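Local coordinates for protein 2-keto-3-deoxygluconate kinase (Thermotoga maritima, PDB 2AFB) that probably phosphorylates 2-keto-3-deoxygluconate, acting as a sugar kinase of the pfkB family, at residues 46-50 with 143-148; 171-177 with 199-205; 51-56 with 82-86. One frame throughout, in Å; residues are numbered along the deposited sequence.

Contact 1: 46-50 with 143-148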
# COMPACT_ATOMS: atom_id res chain seq x y z
N ALA A 46 -19.46 -3.01 20.00
CA ALA A 46 -19.21 -3.29 21.44
C ALA A 46 -19.40 -4.78 21.81
O ALA A 46 -18.45 -5.46 22.26
CB ALA A 46 -20.11 -2.41 22.31
N GLU A 47 -20.60 -5.28 21.56
CA GLU A 47 -20.93 -6.68 21.88
C GLU A 47 -20.29 -7.68 20.92
O GLU A 47 -19.91 -8.78 21.36
CB GLU A 47 -22.44 -6.89 22.02
CG GLU A 47 -23.14 -5.87 22.96
CD GLU A 47 -23.67 -4.63 22.23
OE1 GLU A 47 -23.28 -4.35 21.05
OE2 GLU A 47 -24.49 -3.92 22.85
N ALA A 48 -20.04 -7.30 19.67
CA ALA A 48 -19.28 -8.18 18.78
C ALA A 48 -17.86 -8.35 19.27
O ALA A 48 -17.32 -9.44 19.22
CB ALA A 48 -19.30 -7.72 17.30
N ASN A 49 -17.27 -7.27 19.75
CA ASN A 49 -15.91 -7.28 20.22
C ASN A 49 -15.77 -8.20 21.47
O ASN A 49 -14.77 -8.93 21.63
CB ASN A 49 -15.46 -5.87 20.56
CG ASN A 49 -15.52 -4.87 19.37
OD1 ASN A 49 -15.60 -5.25 18.20
ND2 ASN A 49 -15.45 -3.59 19.71
N VAL A 50 -16.79 -8.21 22.30
CA VAL A 50 -16.83 -9.09 23.48
C VAL A 50 -16.87 -10.55 23.05
O VAL A 50 -16.12 -11.40 23.56
CB VAL A 50 -18.03 -8.74 24.39
CG1 VAL A 50 -18.15 -9.73 25.56
CG2 VAL A 50 -17.89 -7.34 24.90
N HIS A 143 -24.55 -11.34 27.41
CA HIS A 143 -23.99 -10.00 27.50
C HIS A 143 -24.63 -9.01 26.51
O HIS A 143 -24.81 -9.35 25.35
CB HIS A 143 -22.46 -10.03 27.27
CG HIS A 143 -21.85 -8.68 27.36
ND1 HIS A 143 -21.69 -8.02 28.55
CD2 HIS A 143 -21.46 -7.81 26.39
CE1 HIS A 143 -21.16 -6.83 28.32
NE2 HIS A 143 -21.05 -6.67 27.01
N PHE A 144 -24.97 -7.80 26.99
CA PHE A 144 -25.47 -6.70 26.13
C PHE A 144 -24.87 -5.41 26.62
O PHE A 144 -24.28 -5.38 27.72
CB PHE A 144 -27.03 -6.59 26.08
CG PHE A 144 -27.69 -6.15 27.38
CD1 PHE A 144 -27.82 -7.04 28.46
CD2 PHE A 144 -28.22 -4.87 27.52
CE1 PHE A 144 -28.44 -6.63 29.64
CE2 PHE A 144 -28.80 -4.46 28.67
CZ PHE A 144 -28.91 -5.34 29.74
N SER A 145 -24.96 -4.35 25.78
CA SER A 145 -24.55 -3.02 26.21
C SER A 145 -25.62 -1.96 25.97
O SER A 145 -26.53 -2.14 25.14
CB SER A 145 -23.26 -2.62 25.53
OG SER A 145 -23.54 -1.82 24.41
N GLY A 146 -25.50 -0.83 26.68
CA GLY A 146 -26.45 0.30 26.54
C GLY A 146 -26.43 1.06 25.20
O GLY A 146 -27.25 1.94 24.93
N ILE A 147 -25.47 0.71 24.35
CA ILE A 147 -25.46 1.25 23.01
C ILE A 147 -26.67 0.76 22.23
O ILE A 147 -27.20 1.49 21.39
CB ILE A 147 -24.17 0.85 22.29
CG1 ILE A 147 -23.04 1.77 22.74
CG2 ILE A 147 -24.32 0.95 20.78
CD1 ILE A 147 -21.71 1.14 22.66
N THR A 148 -27.13 -0.45 22.51
CA THR A 148 -28.14 -1.10 21.66
C THR A 148 -29.62 -0.64 21.73
O THR A 148 -30.24 -0.44 20.73
CB THR A 148 -28.05 -2.61 21.87
OG1 THR A 148 -26.71 -3.00 21.54
CG2 THR A 148 -28.98 -3.34 20.92
O HOH W 1 -24.62 -2.57 19.64
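Glu47, in the first turn of helix 46-56, reaches the end of strand 139-145 and shows how one carboxylate can organise the point where a strand gives way to a turn, through Ser145 and Thr148. Its CB is directed at the strand. CG, turned away from the carbonyl carbon of Glu47 (chi1 -50°), lies over the strand backbone, 4.0 Å from CA of Phe144. A bend at chi2 (92°) then carries the carboxylate past Ser145 to Thr148. There OE2 does most of the polar work: it accepts from OG of Ser145 at 2.8 Å and from OG1 of Thr148 at 2.7 Å, the two hydroxyls coming from opposite faces of the carboxylate plane. The backbone N of Ser145 adds a weak bond to the same oxygen. OE1 of Glu47 accepts from a water whose oxygen is 2.6 Å away. The same water also donates to OG1 of Thr148.

Ser145 OG is also an acceptor, receiving the backbone N of Ile147 at 3.2 Å in an ST turn within the type I turn from Ser145 to Thr148. On the two flanks the contact is apolar. CB of Ala46 packs on CD1 of Ile147 at 3.9 Å, while the methyls of Val50 meet the His143 ring at CD2 and NE2, ND1 of that ring being bonded to Ser174 OG.

Glu47 is buried, and two hydroxyls on OE2 and a water on OE1 probably offset part of the cost of burying a negative charge, while the turn after the strand is tied to the start of the helix.

Contact 2: 171-177 with 199-205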
# COMPACT_ATOMS: atom_id res chain seq x y z
N VAL A 171 -29.61 -18.01 33.18
CA VAL A 171 -28.40 -17.60 32.51
C VAL A 171 -27.85 -16.32 33.18
O VAL A 171 -28.61 -15.40 33.45
CB VAL A 171 -28.72 -17.34 31.02
CG1 VAL A 171 -27.49 -16.81 30.24
CG2 VAL A 171 -29.26 -18.60 30.38
N THR A 172 -26.53 -16.28 33.45
CA THR A 172 -25.88 -15.10 33.97
C THR A 172 -25.87 -14.02 32.92
O THR A 172 -25.58 -14.29 31.75
CB THR A 172 -24.43 -15.35 34.43
OG1 THR A 172 -24.43 -16.37 35.44
CG2 THR A 172 -23.88 -14.07 35.05
N VAL A 173 -26.23 -12.81 33.37
CA VAL A 173 -26.42 -11.66 32.53
C VAL A 173 -25.46 -10.55 32.95
O VAL A 173 -25.45 -10.13 34.11
CB VAL A 173 -27.87 -11.13 32.59
CG1 VAL A 173 -28.00 -9.79 31.93
CG2 VAL A 173 -28.85 -12.13 31.98
N SER A 174 -24.65 -10.08 31.99
CA SER A 174 -23.89 -8.87 32.15
C SER A 174 -24.38 -7.75 31.21
O SER A 174 -24.94 -7.98 30.12
CB SER A 174 -22.39 -9.14 31.93
OG SER A 174 -22.14 -9.49 30.59
N CYS A 175 -24.13 -6.52 31.65
CA CYS A 175 -24.39 -5.31 30.89
C CYS A 175 -23.21 -4.34 31.04
O CYS A 175 -22.82 -4.02 32.14
CB CYS A 175 -25.65 -4.63 31.42
SG CYS A 175 -26.10 -3.06 30.62
N ASP A 176 -22.67 -3.90 29.92
CA ASP A 176 -21.79 -2.72 29.89
C ASP A 176 -22.65 -1.49 29.55
O ASP A 176 -23.19 -1.40 28.47
CB ASP A 176 -20.67 -2.91 28.84
CG ASP A 176 -19.63 -1.76 28.83
OD1 ASP A 176 -19.93 -0.62 29.32
OD2 ASP A 176 -18.51 -2.01 28.29
N LEU A 177 -22.76 -0.54 30.48
CA LEU A 177 -23.68 0.55 30.34
C LEU A 177 -23.42 1.40 29.10
O LEU A 177 -24.37 1.84 28.46
CB LEU A 177 -23.67 1.44 31.59
CG LEU A 177 -24.12 0.86 32.92
CD1 LEU A 177 -24.01 1.99 33.97
CD2 LEU A 177 -25.54 0.36 32.86
N TYR A 199 -32.65 -7.60 35.74
CA TYR A 199 -32.13 -8.81 35.11
C TYR A 199 -30.61 -8.94 35.11
O TYR A 199 -30.11 -9.97 34.70
CB TYR A 199 -32.57 -8.84 33.65
CG TYR A 199 -34.05 -8.83 33.44
CD1 TYR A 199 -34.81 -9.96 33.68
CD2 TYR A 199 -34.70 -7.69 32.97
CE1 TYR A 199 -36.21 -9.96 33.47
CE2 TYR A 199 -36.08 -7.67 32.74
CZ TYR A 199 -36.83 -8.81 33.00
OH TYR A 199 -38.21 -8.79 32.78
N VAL A 200 -29.89 -7.92 35.55
CA VAL A 200 -28.43 -7.90 35.37
C VAL A 200 -27.71 -8.37 36.61
O VAL A 200 -27.99 -7.88 37.70
CB VAL A 200 -27.95 -6.48 35.01
CG1 VAL A 200 -26.43 -6.40 34.95
CG2 VAL A 200 -28.56 -6.04 33.66
N ASP A 201 -26.77 -9.29 36.45
CA ASP A 201 -25.95 -9.83 37.57
C ASP A 201 -24.57 -9.16 37.74
O ASP A 201 -24.05 -9.01 38.84
CB ASP A 201 -25.75 -11.34 37.37
CG ASP A 201 -27.07 -12.09 37.21
OD1 ASP A 201 -27.86 -12.08 38.18
OD2 ASP A 201 -27.34 -12.65 36.12
N VAL A 202 -23.99 -8.78 36.61
CA VAL A 202 -22.64 -8.22 36.52
C VAL A 202 -22.71 -6.91 35.73
O VAL A 202 -23.12 -6.91 34.57
CB VAL A 202 -21.73 -9.19 35.77
CG1 VAL A 202 -20.30 -8.58 35.62
CG2 VAL A 202 -21.73 -10.56 36.47
N LEU A 203 -22.29 -5.82 36.38
CA LEU A 203 -22.27 -4.46 35.78
C LEU A 203 -20.87 -4.10 35.37
O LEU A 203 -19.91 -4.30 36.14
CB LEU A 203 -22.74 -3.43 36.80
CG LEU A 203 -22.98 -2.03 36.23
CD1 LEU A 203 -24.23 -2.01 35.37
CD2 LEU A 203 -23.13 -1.01 37.36
N ILE A 204 -20.76 -3.60 34.15
CA ILE A 204 -19.51 -3.10 33.60
C ILE A 204 -19.80 -1.64 33.23
O ILE A 204 -20.85 -1.33 32.64
CB ILE A 204 -19.07 -3.94 32.38
CG1 ILE A 204 -18.81 -5.37 32.84
CG2 ILE A 204 -17.83 -3.37 31.77
CD1 ILE A 204 -19.16 -6.40 31.82
N ALA A 205 -18.91 -0.75 33.65
CA ALA A 205 -19.12 0.69 33.48
C ALA A 205 -17.84 1.50 33.67
O ALA A 205 -16.79 0.96 34.03
CB ALA A 205 -20.15 1.16 34.46
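Cys175 N donates to Val202 O at 3.1 Å in a parallel ladder between strands 172-176 and 202-205, where the backbone supplies most of the hydrogen bonds. The ladder continues as Ile204 N donates to Cys175 O at 2.9 Å and Leu177 N to Ile204 O at 3.0 Å. CA of Ser174 and CA of Asp176 add C-H...O contacts to the carbonyls of Val202 and Ile204. At the start of the second strand the pattern doubles: Val173 O accepts from both Asp201 N, at 2.8 Å, and Val202 N, at 3.2 Å.

One side chain joins this polar network. With CG of Asp201 held beside its own backbone N (chi1 -55°), OD2 receives Val173 N at 3.0 Å on its anti lone pair, and Asp201 thus takes both the N-H and the C=O of Val173. An alanine here would remove that carboxylate, and the N-H of Val173 would probably lose its mate near the start of strand 172-176.

Side-chain packing lies on both faces of the sheet. On the side of Cys175 and Leu203, CG2 of Val200 touches CB of Cys175, and CD1 of Leu203 meets CD2 of Leu177 at 3.7 Å; CD1 of Leu177 rests on CB of Ala205. On the other side, CB of Ser174 lies against CB of Val202. A methyl-to-carboxylate contact stands apart from these: the Asp176 and Ile204 side chains cross at about a right angle, CG2 of Ile204 3.8 Å from OD2 of Asp176.

Helix 186-196 connects the pair as a beta-alpha-beta unit in the large sheet of this ribokinase-clan kinase; chemically, side chains pack on both faces while main-chain bonds, extended by one aspartate, set the register.

Contact 3: 51-56 with 82-86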
# COMPACT_ATOMS: atom_id res chain seq x y z
N ALA A 51 -17.72 -10.85 22.09
CA ALA A 51 -17.81 -12.20 21.57
C ALA A 51 -16.45 -12.64 21.01
O ALA A 51 -16.01 -13.78 21.19
CB ALA A 51 -18.91 -12.28 20.47
N ALA A 52 -15.77 -11.73 20.33
CA ALA A 52 -14.51 -12.08 19.69
C ALA A 52 -13.46 -12.35 20.73
O ALA A 52 -12.63 -13.24 20.50
CB ALA A 52 -14.04 -10.99 18.69
N PHE A 53 -13.50 -11.62 21.84
CA PHE A 53 -12.59 -11.86 23.00
C PHE A 53 -12.82 -13.26 23.57
O PHE A 53 -11.93 -14.11 23.67
CB PHE A 53 -12.76 -10.77 24.09
CG PHE A 53 -11.81 -10.94 25.21
CD1 PHE A 53 -12.06 -11.87 26.21
CD2 PHE A 53 -10.61 -10.25 25.24
CE1 PHE A 53 -11.16 -12.12 27.20
CE2 PHE A 53 -9.71 -10.49 26.24
CZ PHE A 53 -9.99 -11.43 27.22
N LEU A 54 -14.06 -13.52 23.90
CA LEU A 54 -14.40 -14.85 24.43
C LEU A 54 -14.04 -15.99 23.45
O LEU A 54 -13.59 -17.02 23.88
CB LEU A 54 -15.88 -14.90 24.87
CG LEU A 54 -16.10 -13.90 26.01
CD1 LEU A 54 -17.58 -13.58 26.14
CD2 LEU A 54 -15.50 -14.35 27.31
N ALA A 55 -14.24 -15.80 22.15
CA ALA A 55 -13.79 -16.81 21.19
C ALA A 55 -12.25 -16.96 21.20
O ALA A 55 -11.75 -18.06 21.17
CB ALA A 55 -14.31 -16.51 19.79
N GLN A 56 -11.54 -15.84 21.28
CA GLN A 56 -10.08 -15.85 21.33
C GLN A 56 -9.58 -16.60 22.60
O GLN A 56 -8.55 -17.22 22.59
CB GLN A 56 -9.56 -14.40 21.27
CG GLN A 56 -9.59 -13.76 19.82
CD GLN A 56 -8.52 -14.41 18.90
OE1 GLN A 56 -7.32 -14.28 19.14
NE2 GLN A 56 -8.98 -15.12 17.87
N LYS A 82 -13.66 -15.86 11.42
CA LYS A 82 -12.23 -15.96 11.40
C LYS A 82 -11.67 -15.93 12.85
O LYS A 82 -10.74 -16.64 13.18
CB LYS A 82 -11.67 -14.77 10.58
CG LYS A 82 -10.20 -14.61 10.78
CD LYS A 82 -9.64 -13.38 10.11
CE LYS A 82 -8.10 -13.37 10.24
NZ LYS A 82 -7.42 -12.30 9.44
N PHE A 83 -12.24 -15.07 13.69
CA PHE A 83 -11.84 -14.97 15.07
C PHE A 83 -12.45 -16.03 15.97
O PHE A 83 -12.21 -16.02 17.16
CB PHE A 83 -12.15 -13.59 15.62
CG PHE A 83 -11.18 -12.54 15.20
CD1 PHE A 83 -11.17 -12.08 13.89
CD2 PHE A 83 -10.27 -11.99 16.13
CE1 PHE A 83 -10.27 -11.11 13.50
CE2 PHE A 83 -9.38 -11.00 15.73
CZ PHE A 83 -9.38 -10.54 14.43
N GLY A 84 -13.24 -16.93 15.41
CA GLY A 84 -13.77 -18.07 16.17
C GLY A 84 -15.18 -17.88 16.67
O GLY A 84 -15.71 -18.77 17.34
N VAL A 85 -15.81 -16.73 16.35
CA VAL A 85 -17.15 -16.46 16.83
C VAL A 85 -18.11 -17.26 15.97
O VAL A 85 -17.93 -17.34 14.77
CB VAL A 85 -17.50 -14.95 16.76
CG1 VAL A 85 -18.96 -14.71 17.14
CG2 VAL A 85 -16.61 -14.19 17.63
N LYS A 86 -19.08 -17.90 16.60
CA LYS A 86 -20.11 -18.68 15.88
C LYS A 86 -21.26 -17.77 15.41
O LYS A 86 -21.71 -16.92 16.15
CB LYS A 86 -20.61 -19.84 16.75
CG LYS A 86 -19.47 -20.56 17.47
CD LYS A 86 -19.79 -21.99 17.81
CE LYS A 86 -18.62 -22.69 18.50
NZ LYS A 86 -17.44 -22.77 17.63
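Phe83 meets the C-terminal half of helix 46-56 through both its ring and its carbonyl. CD2 of the ring lies 3.8 Å from NE2 of Gln56, whose amide plane is turned 65° from the ring, and CB lies beside CB of Ala52. The same NE2 makes a weak but fairly straight hydrogen bond to Phe83 O, at 3.4 Å with 164° at the hydrogen. A bend in the glutamine chain at chi2 (-71°) folds the amide back toward this carbonyl. The ring also packs edge-to-face with Phe329 and with Phe34 of a second subunit, and the Phe83 side chain is about 5 Å from a bound nickel ion.

Gly84 comes next, where the alpha carbons of the two segments come nearest, its CA 5.2 Å from CA of Ala55. CB of Ala55 presses against this bend, 3.4 Å from Phe83 O and 3.5 Å from C of Gly84. A beta carbon on the glycine would come tight against that methyl and, at its positive phi, would also jam against the preceding carbonyl.

Val85 then turns its side chain back to the helix. CG2 sits among the three alanines: 3.6 Å from CA of Ala52, equally near the carbonyl O of Ala51, and 3.9 Å from CB of Ala55. CG1 reaches CB of Ala51, and Phe63 of strand 60-67 also touches the valine.

Small residues on helix 46-56 thus let the chain leaving helix 71-82 pass close by, and the glycine with positive phi ending that helix forms a classic Schellman motif.

In the fold
Helix 46-56 ties contacts 1 and 3 together: its first turn meets the end of strand 139-145, its later turns the bend after helix 71-82, and the contact centres are 14 Å apart. Contact 1 passes directly into contact 2 through neighbouring strands of the large sheet, with centres 11 Å apart. Gly146 N probably bonds there to Asp176 O at 3.0 Å, and CE2 of Phe144 packs on SG of Cys175 at 3.6 Å. Contacts 2 and 3 do not touch, their nearest atoms being about 8 Å apart. Contact 1 is central, its centre about 4 Å from the chain's centre, whereas contact 3 lies farther out, where a nickel ion and other subunits approach.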